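Local coordinates for protein alpha-galactosidase 1 (Saccharomyces cerevisiae, PDB 3LRM) that hydrolyses terminal, non-reducing alpha-D-galactose residues from alpha-galactosides such as galactose oligosaccharides, galactomannans and galactolipids, at residues G33-N38 and I70-W75; K147-Y152 and S184-G189; S207-A212 and D260-E265. The protein carries 2 engineered substitutions. All blocks are in the same frame, centred on the assembly; numbering follows the deposited sequence.

Contact 1. Residues G33-N38 and I70-W75; sequences GWDNWN and ILDDCW. With GLA (alpha-D-galactopyranose), chain K; FRU (beta-D-fructofuranose), chain B.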
loop_
_atom_site.group_PDB
_atom_site.type_symbol
_atom_site.label_atom_id
_atom_site.label_comp_id
_atom_site.label_asym_id
_atom_site.label_seq_id
_atom_site.Cartn_x
_atom_site.Cartn_y
_atom_site.Cartn_z
ATOM N N GLY A 33 26.073 -22.891 9.762
ATOM C CA GLY A 33 25.729 -23.798 10.846
ATOM C C GLY A 33 24.516 -24.671 10.597
ATOM O O GLY A 33 24.271 -25.104 9.467
ATOM N N TRP A 34 23.760 -24.928 11.665
ATOM C CA TRP A 34 22.667 -25.898 11.636
ATOM C C TRP A 34 21.541 -25.525 12.606
ATOM O O TRP A 34 21.786 -24.948 13.664
ATOM C CB TRP A 34 23.211 -27.301 11.942
ATOM C CG TRP A 34 22.159 -28.356 12.082
ATOM C CD1 TRP A 34 21.583 -29.085 11.078
ATOM C CD2 TRP A 34 21.544 -28.795 13.299
ATOM N NE1 TRP A 34 20.651 -29.954 11.597
ATOM C CE2 TRP A 34 20.605 -29.794 12.957
ATOM C CE3 TRP A 34 21.694 -28.439 14.640
ATOM C CZ2 TRP A 34 19.824 -30.442 13.910
ATOM C CZ3 TRP A 34 20.918 -29.084 15.586
ATOM C CH2 TRP A 34 19.996 -30.076 15.216
ATOM N N ASP A 35 20.313 -25.874 12.228
ATOM C CA ASP A 35 19.126 -25.623 13.035
ATOM C C ASP A 35 18.209 -26.847 13.006
ATOM O O ASP A 35 18.024 -27.470 11.962
ATOM C CB ASP A 35 18.396 -24.382 12.508
ATOM C CG ASP A 35 17.292 -23.915 13.425
ATOM O OD1 ASP A 35 16.307 -24.657 13.603
ATOM O OD2 ASP A 35 17.402 -22.789 13.955
ATOM N N ASN A 36 17.627 -27.174 14.154
ATOM C CA ASN A 36 16.788 -28.375 14.304
ATOM C C ASN A 36 15.345 -28.271 13.776
ATOM O O ASN A 36 14.645 -29.287 13.654
ATOM C CB ASN A 36 16.749 -28.785 15.773
ATOM C CG ASN A 36 16.318 -27.648 16.679
ATOM O OD1 ASN A 36 15.133 -27.494 16.983
ATOM N ND2 ASN A 36 17.277 -26.823 17.085
ATOM N N TRP A 37 14.902 -27.051 13.468
ATOM C CA TRP A 37 13.499 -26.805 13.118
ATOM C C TRP A 37 12.992 -27.589 11.897
ATOM O O TRP A 37 12.055 -28.387 12.028
ATOM C CB TRP A 37 13.215 -25.304 12.946
ATOM C CG TRP A 37 11.747 -25.019 12.866
ATOM C CD1 TRP A 37 11.050 -24.555 11.775
ATOM C CD2 TRP A 37 10.779 -25.211 13.907
ATOM N NE1 TRP A 37 9.711 -24.436 12.085
ATOM C CE2 TRP A 37 9.519 -24.831 13.384
ATOM C CE3 TRP A 37 10.856 -25.656 15.236
ATOM C CZ2 TRP A 37 8.342 -24.893 14.144
ATOM C CZ3 TRP A 37 9.683 -25.715 15.994
ATOM C CH2 TRP A 37 8.445 -25.335 15.444
ATOM N N ASN A 38 13.623 -27.373 10.735
ATOM C CA ASN A 38 13.178 -27.941 9.445
ATOM C C ASN A 38 12.806 -29.419 9.444
ATOM O O ASN A 38 12.107 -29.880 8.538
ATOM C CB ASN A 38 14.221 -27.695 8.351
ATOM C CG ASN A 38 14.166 -26.287 7.788
ATOM O OD1 ASN A 38 13.850 -25.322 8.500
ATOM N ND2 ASN A 38 14.487 -26.156 6.501
ATOM N N ILE A 70 22.364 -24.214 16.302
ATOM C CA ILE A 70 21.260 -23.367 16.714
ATOM C C ILE A 70 20.082 -24.189 17.218
ATOM O O ILE A 70 19.463 -24.948 16.464
ATOM C CB ILE A 70 20.824 -22.406 15.586
ATOM C CG1 ILE A 70 22.057 -21.728 14.967
ATOM C CG2 ILE A 70 19.816 -21.384 16.122
ATOM C CD1 ILE A 70 21.847 -21.220 13.561
ATOM N N LEU A 71 19.806 -24.038 18.511
ATOM C CA LEU A 71 18.633 -24.624 19.136
ATOM C C LEU A 71 17.453 -23.686 18.925
ATOM O O LEU A 71 17.529 -22.495 19.231
ATOM C CB LEU A 71 18.865 -24.863 20.631
ATOM C CG LEU A 71 17.677 -25.369 21.451
ATOM C CD1 LEU A 71 17.300 -26.796 21.083
ATOM C CD2 LEU A 71 17.996 -25.267 22.919
ATOM N N ASP A 72 16.364 -24.239 18.403
ATOM C CA ASP A 72 15.202 -23.453 18.036
ATOM C C ASP A 72 14.157 -23.368 19.161
ATOM O O ASP A 72 14.510 -23.234 20.329
ATOM C CB ASP A 72 14.598 -24.007 16.749
ATOM C CG ASP A 72 13.929 -22.941 15.926
ATOM O OD1 ASP A 72 14.637 -22.222 15.190
ATOM O OD2 ASP A 72 12.693 -22.828 16.023
ATOM N N ASP A 73 12.880 -23.434 18.799
ATOM C CA ASP A 73 11.778 -23.250 19.745
ATOM C C ASP A 73 11.543 -24.491 20.611
ATOM O O ASP A 73 12.155 -25.538 20.396
ATOM C CB ASP A 73 10.493 -22.886 18.983
ATOM C CG ASP A 73 9.556 -22.001 19.787
ATOM O OD1 ASP A 73 9.758 -21.858 21.005
ATOM O OD2 ASP A 73 8.613 -21.440 19.197
ATOM N N CYS A 74 10.644 -24.351 21.587
ATOM C CA CYS A 74 10.172 -25.446 22.443
ATOM C C CYS A 74 11.285 -26.015 23.333
ATOM O O CYS A 74 11.444 -27.233 23.442
ATOM C CB CYS A 74 9.483 -26.556 21.614
ATOM S SG CYS A 74 8.877 -26.033 19.964
ATOM N N TRP A 75 12.049 -25.130 23.967
ATOM C CA TRP A 75 13.184 -25.547 24.800
ATOM C C TRP A 75 12.996 -25.202 26.271
ATOM O O TRP A 75 13.621 -25.815 27.140
ATOM C CB TRP A 75 14.500 -24.945 24.297
ATOM C CG TRP A 75 14.557 -23.452 24.400
ATOM C CD1 TRP A 75 14.263 -22.551 23.417
ATOM C CD2 TRP A 75 14.918 -22.680 25.554
ATOM N NE1 TRP A 75 14.429 -21.271 23.880
ATOM C CE2 TRP A 75 14.826 -21.318 25.190
ATOM C CE3 TRP A 75 15.317 -23.008 26.863
ATOM C CZ2 TRP A 75 15.113 -20.279 26.085
ATOM C CZ3 TRP A 75 15.600 -21.975 27.755
ATOM C CH2 TRP A 75 15.497 -20.626 27.360
HETATM C C1 GLA K . 9.174 -18.872 13.280
HETATM C C2 GLA K . 10.460 -18.869 12.457
HETATM C C3 GLA K . 10.876 -20.313 12.143
HETATM C C4 GLA K . 10.957 -21.154 13.423
HETATM C C5 GLA K . 9.660 -21.010 14.233
HETATM C C6 GLA K . 9.683 -21.784 15.549
HETATM O O2 GLA K . 10.256 -18.111 11.260
HETATM O O3 GLA K . 12.128 -20.341 11.445
HETATM O O4 GLA K . 12.088 -20.731 14.195
HETATM O O5 GLA K . 9.402 -19.622 14.483
HETATM O O6 GLA K . 8.356 -22.161 15.933
HETATM C C1 FRU B . 4.651 -24.182 12.163
HETATM C C2 FRU B . 4.364 -23.088 13.204
HETATM C C3 FRU B . 5.240 -23.307 14.450
HETATM C C4 FRU B . 4.304 -23.682 15.582
HETATM C C5 FRU B . 2.939 -23.833 14.931
HETATM C C6 FRU B . 1.855 -23.169 15.776
HETATM O O1 FRU B . 6.029 -24.327 11.872
HETATM O O2 FRU B . 4.510 -21.821 12.553
HETATM O O3 FRU B . 6.027 -22.195 14.817
HETATM O O4 FRU B . 4.715 -24.905 16.151
HETATM O O5 FRU B . 3.022 -23.268 13.633
HETATM O O6 FRU B . 1.138 -22.182 15.061
#
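At the C-terminal ends of the first two parallel strands of the GH27 TIM barrel, Trp37 and Asp72 meet around the bound galactose. The strands themselves are joined within the barrel sheet, where Ile70 N donates to Trp34 O over 2.8 Å and Asp35 pairs with Ile70. The carboxylates of Asp35 and Asp72 then approach each other, with Asp35 OD2 3.1 Å from Asp72 OD1. Lys147, salt-bridged to Asp72 OD1 and in a long, weak ion pair with Asp35, probably offsets the two neighbouring negative charges. Asp35 OD1 also caps the turn that leads into the following helix, accepting from Trp37 N at 2.8 Å. Such strand-end loops form the substrate pocket of the barrel, and here the indole and two acids grip the sugar. With CG anti to the backbone N (chi1 -168°), Trp37 turns one face to GLA C6 and O6, O6 lying 3.2 Å from Trp37 CH2, while FRU O1 sits at the ring edge near CZ2. Asp72 OD2 accepts from GLA O4 at 2.8 Å; Asp73 OD2 takes a long, weak bond from GLA O6 and also accepts from Ala122 N. Cys74 SG, disulfide-bonded to Cys42, touches the Trp37 edge 4.1 Å from CZ3.

Contact 2. Residues K147-Y152 and S184-G189; sequences KYANCY and SLCNWG. Engineered in segment 147-152: Ala149 (natural residue Asp). With GLA (alpha-D-galactopyranose), chain K.
Backbone hydrogen bonds tie Tyr148 to both Ser184 and Cys186: Tyr148 N gives to Ser184 O at 2.8 Å, and Cys186 N gives to Tyr148 O at 2.9 Å. Lys147 pairs with Ser184 and Tyr148 with Leu185, in parallel register. Aromatic packing takes over beyond the strands. Asn150 CB lies over one face of Trp188, 3.8 Å from the centroid of the six-membered ring, a CH-pi contact, and Cys151 SG, in a disulfide with Cys121, meets the ring at its edge. The two strands belong to a beta-alpha-beta unit of the TIM barrel, linked by helix 160-176, and their ends carry sugar-binding groups. Engineered Ala149 stands where the natural nucleophile, an aspartate, would be; its CB is 4.4 Å from Cys186 CB. Polar bonds to galactose come from both segments. Lys147, fully extended with chi1 to chi4 all near 180°, reaches past Cys186 to place NZ 2.9 Å from GLA O3 and 2.8 Å from GLA O4. Trp188 NE1 donates to GLA O2 at 3.2 Å in the ring plane. Farther from the sugar, Asn150 OD1, bonded to Arg166, takes a weak bond from a water to which Asn187 ND2 donates; Asn150 ND2 is bonded to Gln190.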
loop_
_atom_site.group_PDB
_atom_site.type_symbol
_atom_site.label_atom_id
_atom_site.label_comp_id
_atom_site.label_asym_id
_atom_site.label_seq_id
_atom_site.Cartn_x
_atom_site.Cartn_y
_atom_site.Cartn_z
ATOM N N LYS A 147 18.745 -16.280 17.642
ATOM C CA LYS A 147 17.703 -16.151 16.632
ATOM C C LYS A 147 16.473 -15.551 17.312
ATOM O O LYS A 147 15.911 -16.152 18.233
ATOM C CB LYS A 147 17.383 -17.510 16.008
ATOM C CG LYS A 147 16.245 -17.486 14.998
ATOM C CD LYS A 147 15.955 -18.878 14.492
ATOM C CE LYS A 147 14.758 -18.894 13.567
ATOM N NZ LYS A 147 14.550 -20.254 12.985
ATOM N N TYR A 148 16.064 -14.369 16.860
ATOM C CA TYR A 148 15.061 -13.577 17.577
ATOM C C TYR A 148 13.804 -13.321 16.726
ATOM O O TYR A 148 13.808 -12.463 15.836
ATOM C CB TYR A 148 15.704 -12.274 18.067
ATOM C CG TYR A 148 15.002 -11.608 19.222
ATOM C CD1 TYR A 148 14.568 -12.340 20.322
ATOM C CD2 TYR A 148 14.784 -10.237 19.220
ATOM C CE1 TYR A 148 13.926 -11.722 21.382
ATOM C CE2 TYR A 148 14.145 -9.611 20.268
ATOM C CZ TYR A 148 13.725 -10.352 21.350
ATOM O OH TYR A 148 13.086 -9.720 22.394
ATOM N N ALA A 149 12.739 -14.071 17.025
ATOM C CA ALA A 149 11.546 -14.172 16.178
ATOM C C ALA A 149 10.551 -13.031 16.349
ATOM O O ALA A 149 10.817 -12.082 17.079
ATOM C CB ALA A 149 10.866 -15.510 16.386
ATOM N N ASN A 150 9.404 -13.141 15.677
ATOM C CA ASN A 150 8.435 -12.051 15.571
ATOM C C ASN A 150 7.002 -12.415 15.970
ATOM O O ASN A 150 6.063 -11.681 15.651
ATOM C CB ASN A 150 8.438 -11.497 14.141
ATOM C CG ASN A 150 7.780 -10.133 14.034
ATOM O OD1 ASN A 150 7.869 -9.316 14.948
ATOM N ND2 ASN A 150 7.116 -9.882 12.911
ATOM N N CYS A 151 6.828 -13.535 16.662
ATOM C CA CYS A 151 5.492 -13.988 17.046
ATOM C C CYS A 151 4.958 -13.294 18.298
ATOM O O CYS A 151 5.710 -13.025 19.245
ATOM C CB CYS A 151 5.485 -15.494 17.260
ATOM S SG CYS A 151 5.533 -16.424 15.730
ATOM N N TYR A 152 3.652 -13.013 18.286
ATOM C CA TYR A 152 2.933 -12.430 19.427
ATOM C C TYR A 152 3.566 -11.132 19.927
ATOM O O TYR A 152 3.842 -10.974 21.107
ATOM C CB TYR A 152 2.759 -13.467 20.551
ATOM C CG TYR A 152 2.108 -14.749 20.072
ATOM C CD1 TYR A 152 2.860 -15.901 19.857
ATOM C CD2 TYR A 152 0.745 -14.801 19.808
ATOM C CE1 TYR A 152 2.269 -17.063 19.404
ATOM C CE2 TYR A 152 0.147 -15.959 19.350
ATOM C CZ TYR A 152 0.914 -17.086 19.148
ATOM O OH TYR A 152 0.316 -18.243 18.697
ATOM N N SER A 184 20.648 -12.498 15.299
ATOM C CA SER A 184 19.934 -12.877 14.096
ATOM C C SER A 184 18.449 -12.520 14.212
ATOM O O SER A 184 17.708 -13.130 14.995
ATOM C CB SER A 184 20.112 -14.379 13.860
ATOM O OG SER A 184 19.261 -14.862 12.840
ATOM N N LEU A 185 18.032 -11.529 13.429
ATOM C CA LEU A 185 16.638 -11.097 13.378
ATOM C C LEU A 185 15.773 -12.060 12.575
ATOM O O LEU A 185 16.190 -12.576 11.539
ATOM C CB LEU A 185 16.538 -9.696 12.780
ATOM C CG LEU A 185 16.477 -8.477 13.700
ATOM C CD1 LEU A 185 17.338 -8.623 14.938
ATOM C CD2 LEU A 185 16.864 -7.230 12.920
ATOM N N CYS A 186 14.564 -12.296 13.066
ATOM C CA CYS A 186 13.630 -13.196 12.411
ATOM C C CYS A 186 12.236 -12.557 12.379
ATOM O O CYS A 186 11.282 -13.097 12.936
ATOM C CB CYS A 186 13.630 -14.549 13.129
ATOM S SG CYS A 186 12.631 -15.868 12.384
ATOM N N ASN A 187 12.141 -11.392 11.732
ATOM C CA ASN A 187 10.869 -10.679 11.587
ATOM C C ASN A 187 10.273 -10.775 10.174
ATOM O O ASN A 187 9.288 -10.109 9.851
ATOM C CB ASN A 187 10.986 -9.222 12.073
ATOM C CG ASN A 187 11.415 -8.252 10.979
ATOM O OD1 ASN A 187 12.313 -8.530 10.187
ATOM N ND2 ASN A 187 10.772 -7.094 10.949
ATOM N N TRP A 188 10.882 -11.619 9.349
ATOM C CA TRP A 188 10.378 -11.954 8.017
ATOM C C TRP A 188 10.338 -10.766 7.061
ATOM O O TRP A 188 9.538 -10.739 6.124
ATOM C CB TRP A 188 8.994 -12.615 8.089
ATOM C CG TRP A 188 8.771 -13.520 9.266
ATOM C CD1 TRP A 188 9.475 -14.646 9.591
ATOM C CD2 TRP A 188 7.760 -13.375 10.266
ATOM N NE1 TRP A 188 8.971 -15.200 10.741
ATOM C CE2 TRP A 188 7.915 -14.442 11.175
ATOM C CE3 TRP A 188 6.735 -12.444 10.484
ATOM C CZ2 TRP A 188 7.081 -14.604 12.285
ATOM C CZ3 TRP A 188 5.909 -12.608 11.583
ATOM C CH2 TRP A 188 6.090 -13.677 12.471
ATOM N N GLY A 189 11.204 -9.789 7.297
ATOM C CA GLY A 189 11.277 -8.611 6.447
ATOM C C GLY A 189 10.214 -7.570 6.732
ATOM O O GLY A 189 10.103 -6.591 5.993
HETATM C C1 GLA K . 9.174 -18.872 13.280
HETATM C C2 GLA K . 10.460 -18.869 12.457
HETATM C C3 GLA K . 10.876 -20.313 12.143
HETATM C C4 GLA K . 10.957 -21.154 13.423
HETATM C C5 GLA K . 9.660 -21.010 14.233
HETATM C C6 GLA K . 9.683 -21.784 15.549
HETATM O O2 GLA K . 10.256 -18.111 11.260
HETATM O O3 GLA K . 12.128 -20.341 11.445
HETATM O O4 GLA K . 12.088 -20.731 14.195
HETATM O O5 GLA K . 9.402 -19.622 14.483
HETATM O O6 GLA K . 8.356 -22.161 15.933
HETATM O O HOH W 1 8.303 -6.704 12.909
#

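Contact 3. Residues S207-A212 and D260-E265; sequences SGDVTA and DLDNLE. With GLA (alpha-D-galactopyranose), chain K.
A chi1 of -157° in Asp262 swings its carboxylate, CG opposite the backbone N, across to Val210, and Val210 has CG1 between N and the carbonyl carbon (chi1 70°), against the same carboxylate. Val210 N donates to Asp262 OD2 over 2.8 Å in a nearly straight bond (167°), the carboxylate oxygen offering its anti lone pair; Val210 CG1 lies 3.4 Å from Asp262 OD2. Asp262 OD1 accepts from Asn263 N at 2.7 Å, from above the carboxylate plane. Two residues earlier, Asp260 OD1 accepts from Asp262 N in an Asx turn. These are loops at the C-terminal ends of barrel strands 203-205 and 258-260. The side chains of Val210 and Glu265 approach from opposite directions, Glu265 CG 3.6 Å from Val210 CG1, and a water joins Glu265 OE1 to Ala212 N. An alanine in place of Asp262 would probably leave Val210 N without its acceptor and allow the loop bearing Asp209 to shift. Asp209, the proton donor, sits directly before Val210, and its OD1 accepts from GLA O2 at 2.6 Å and forms a salt bridge with Arg205. The bond from Val210 N to Asp262 OD2 is thus a second-shell link, consistent with holding Asp209 at the sugar.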
loop_
_atom_site.group_PDB
_atom_site.type_symbol
_atom_site.label_atom_id
_atom_site.label_comp_id
_atom_site.label_asym_id
_atom_site.label_seq_id
_atom_site.Cartn_x
_atom_site.Cartn_y
_atom_site.Cartn_z
ATOM N N SER A 207 11.903 -12.670 4.582
ATOM C CA SER A 207 10.676 -13.275 4.087
ATOM C C SER A 207 10.100 -14.234 5.110
ATOM O O SER A 207 10.716 -14.494 6.138
ATOM C CB SER A 207 10.936 -14.042 2.794
ATOM O OG SER A 207 11.504 -15.306 3.086
ATOM N N GLY A 208 8.917 -14.759 4.810
ATOM C CA GLY A 208 8.340 -15.859 5.568
ATOM C C GLY A 208 9.095 -17.149 5.310
ATOM O O GLY A 208 9.894 -17.237 4.378
ATOM N N ASP A 209 8.828 -18.153 6.136
ATOM C CA ASP A 209 9.578 -19.404 6.121
ATOM C C ASP A 209 9.628 -20.097 4.772
ATOM O O ASP A 209 8.641 -20.143 4.045
ATOM C CB ASP A 209 9.023 -20.379 7.159
ATOM C CG ASP A 209 9.084 -19.836 8.577
ATOM O OD1 ASP A 209 9.507 -18.677 8.782
ATOM O OD2 ASP A 209 8.692 -20.585 9.494
ATOM N N VAL A 210 10.795 -20.646 4.458
ATOM C CA VAL A 210 10.987 -21.444 3.252
ATOM C C VAL A 210 10.379 -22.837 3.438
ATOM O O VAL A 210 10.136 -23.279 4.566
ATOM C CB VAL A 210 12.502 -21.527 2.866
ATOM C CG1 VAL A 210 13.289 -22.389 3.863
ATOM C CG2 VAL A 210 12.684 -22.008 1.428
ATOM N N THR A 211 10.112 -23.506 2.325
ATOM C CA THR A 211 9.636 -24.875 2.338
ATOM C C THR A 211 10.360 -25.647 1.237
ATOM O O THR A 211 10.968 -25.041 0.350
ATOM C CB THR A 211 8.108 -24.943 2.155
ATOM O OG1 THR A 211 7.671 -26.297 2.303
ATOM C CG2 THR A 211 7.680 -24.406 0.788
ATOM N N ALA A 212 10.300 -26.974 1.292
ATOM C CA ALA A 212 10.944 -27.803 0.279
ATOM C C ALA A 212 10.171 -27.812 -1.046
ATOM O O ALA A 212 9.847 -28.862 -1.584
ATOM C CB ALA A 212 11.170 -29.219 0.807
ATOM N N ASP A 260 18.853 -12.585 5.177
ATOM C CA ASP A 260 18.707 -13.987 5.523
ATOM C C ASP A 260 17.497 -14.548 4.780
ATOM O O ASP A 260 16.361 -14.129 5.017
ATOM C CB ASP A 260 18.574 -14.136 7.048
ATOM C CG ASP A 260 18.431 -15.582 7.512
ATOM O OD1 ASP A 260 18.426 -16.521 6.691
ATOM O OD2 ASP A 260 18.315 -15.779 8.737
ATOM N N LEU A 261 17.757 -15.497 3.882
ATOM C CA LEU A 261 16.714 -16.133 3.093
ATOM C C LEU A 261 16.229 -17.449 3.706
ATOM O O LEU A 261 15.679 -18.291 3.000
ATOM C CB LEU A 261 17.189 -16.391 1.663
ATOM C CG LEU A 261 17.957 -15.427 0.756
ATOM C CD1 LEU A 261 17.422 -15.588 -0.655
ATOM C CD2 LEU A 261 17.902 -13.975 1.173
ATOM N N ASP A 262 16.444 -17.617 5.013
ATOM C CA ASP A 262 15.991 -18.784 5.787
ATOM C C ASP A 262 16.876 -20.006 5.584
ATOM O O ASP A 262 17.638 -20.076 4.625
ATOM C CB ASP A 262 14.521 -19.113 5.497
ATOM C CG ASP A 262 13.852 -19.887 6.617
ATOM O OD1 ASP A 262 14.472 -20.103 7.678
ATOM O OD2 ASP A 262 12.685 -20.277 6.437
ATOM N N ASN A 263 16.765 -20.962 6.504
ATOM C CA ASN A 263 17.585 -22.169 6.508
ATOM C C ASN A 263 17.512 -22.934 5.197
ATOM O O ASN A 263 16.506 -22.894 4.499
ATOM C CB ASN A 263 17.185 -23.092 7.665
ATOM C CG ASN A 263 17.200 -22.391 9.023
ATOM O OD1 ASN A 263 17.830 -21.339 9.200
ATOM N ND2 ASN A 263 16.504 -22.981 9.995
ATOM N N LEU A 264 18.588 -23.630 4.868
ATOM C CA LEU A 264 18.656 -24.394 3.632
ATOM C C LEU A 264 17.744 -25.614 3.688
ATOM O O LEU A 264 17.629 -26.270 4.727
ATOM C CB LEU A 264 20.109 -24.783 3.326
ATOM C CG LEU A 264 21.016 -23.616 2.900
ATOM C CD1 LEU A 264 22.471 -23.924 3.167
ATOM C CD2 LEU A 264 20.807 -23.260 1.434
ATOM N N GLU A 265 17.082 -25.889 2.570
ATOM C CA GLU A 265 16.157 -27.014 2.461
ATOM C C GLU A 265 16.805 -28.208 1.754
ATOM O O GLU A 265 16.131 -29.180 1.414
ATOM C CB GLU A 265 14.877 -26.590 1.735
ATOM C CG GLU A 265 13.973 -25.656 2.532
ATOM C CD GLU A 265 13.115 -26.380 3.573
ATOM O OE1 GLU A 265 12.966 -27.618 3.481
ATOM O OE2 GLU A 265 12.576 -25.709 4.483
HETATM C C1 GLA K . 9.174 -18.872 13.280
HETATM C C2 GLA K . 10.460 -18.869 12.457
HETATM C C3 GLA K . 10.876 -20.313 12.143
HETATM C C4 GLA K . 10.957 -21.154 13.423
HETATM C C5 GLA K . 9.660 -21.010 14.233
HETATM C C6 GLA K . 9.683 -21.784 15.549
HETATM O O2 GLA K . 10.256 -18.111 11.260
HETATM O O3 GLA K . 12.128 -20.341 11.445
HETATM O O4 GLA K . 12.088 -20.731 14.195
HETATM O O5 GLA K . 9.402 -19.622 14.483
HETATM O O6 GLA K . 8.356 -22.161 15.933
HETATM O O HOH W 2 13.895 -14.920 4.917
HETATM O O HOH W 3 9.869 -28.516 3.788
#

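In the fold
All three contacts lie at the C-terminal mouth of one TIM barrel and converge on a single galactose; their centres are about 13 to 14 Å apart. Contact 1 meets contact 2 through the salt bridge of Asp72 OD1 with Lys147 NZ at 3.0 Å, so one lysine serves both an acid and the sugar. Contacts 2 and 3 touch where Trp188 CB lies 3.2 Å from Ser207 O, two residues before the proton donor Asp209, whose OD1 is 4.0 Å from Trp188 NE1. Contact 1 also packs on contact 3, Asp35 CB being 3.4 Å from Asn263 ND2. Around the ring, O4 and O6 face contact 1, O3 and O4 contact 2, and O2 is shared between contacts 2 and 3.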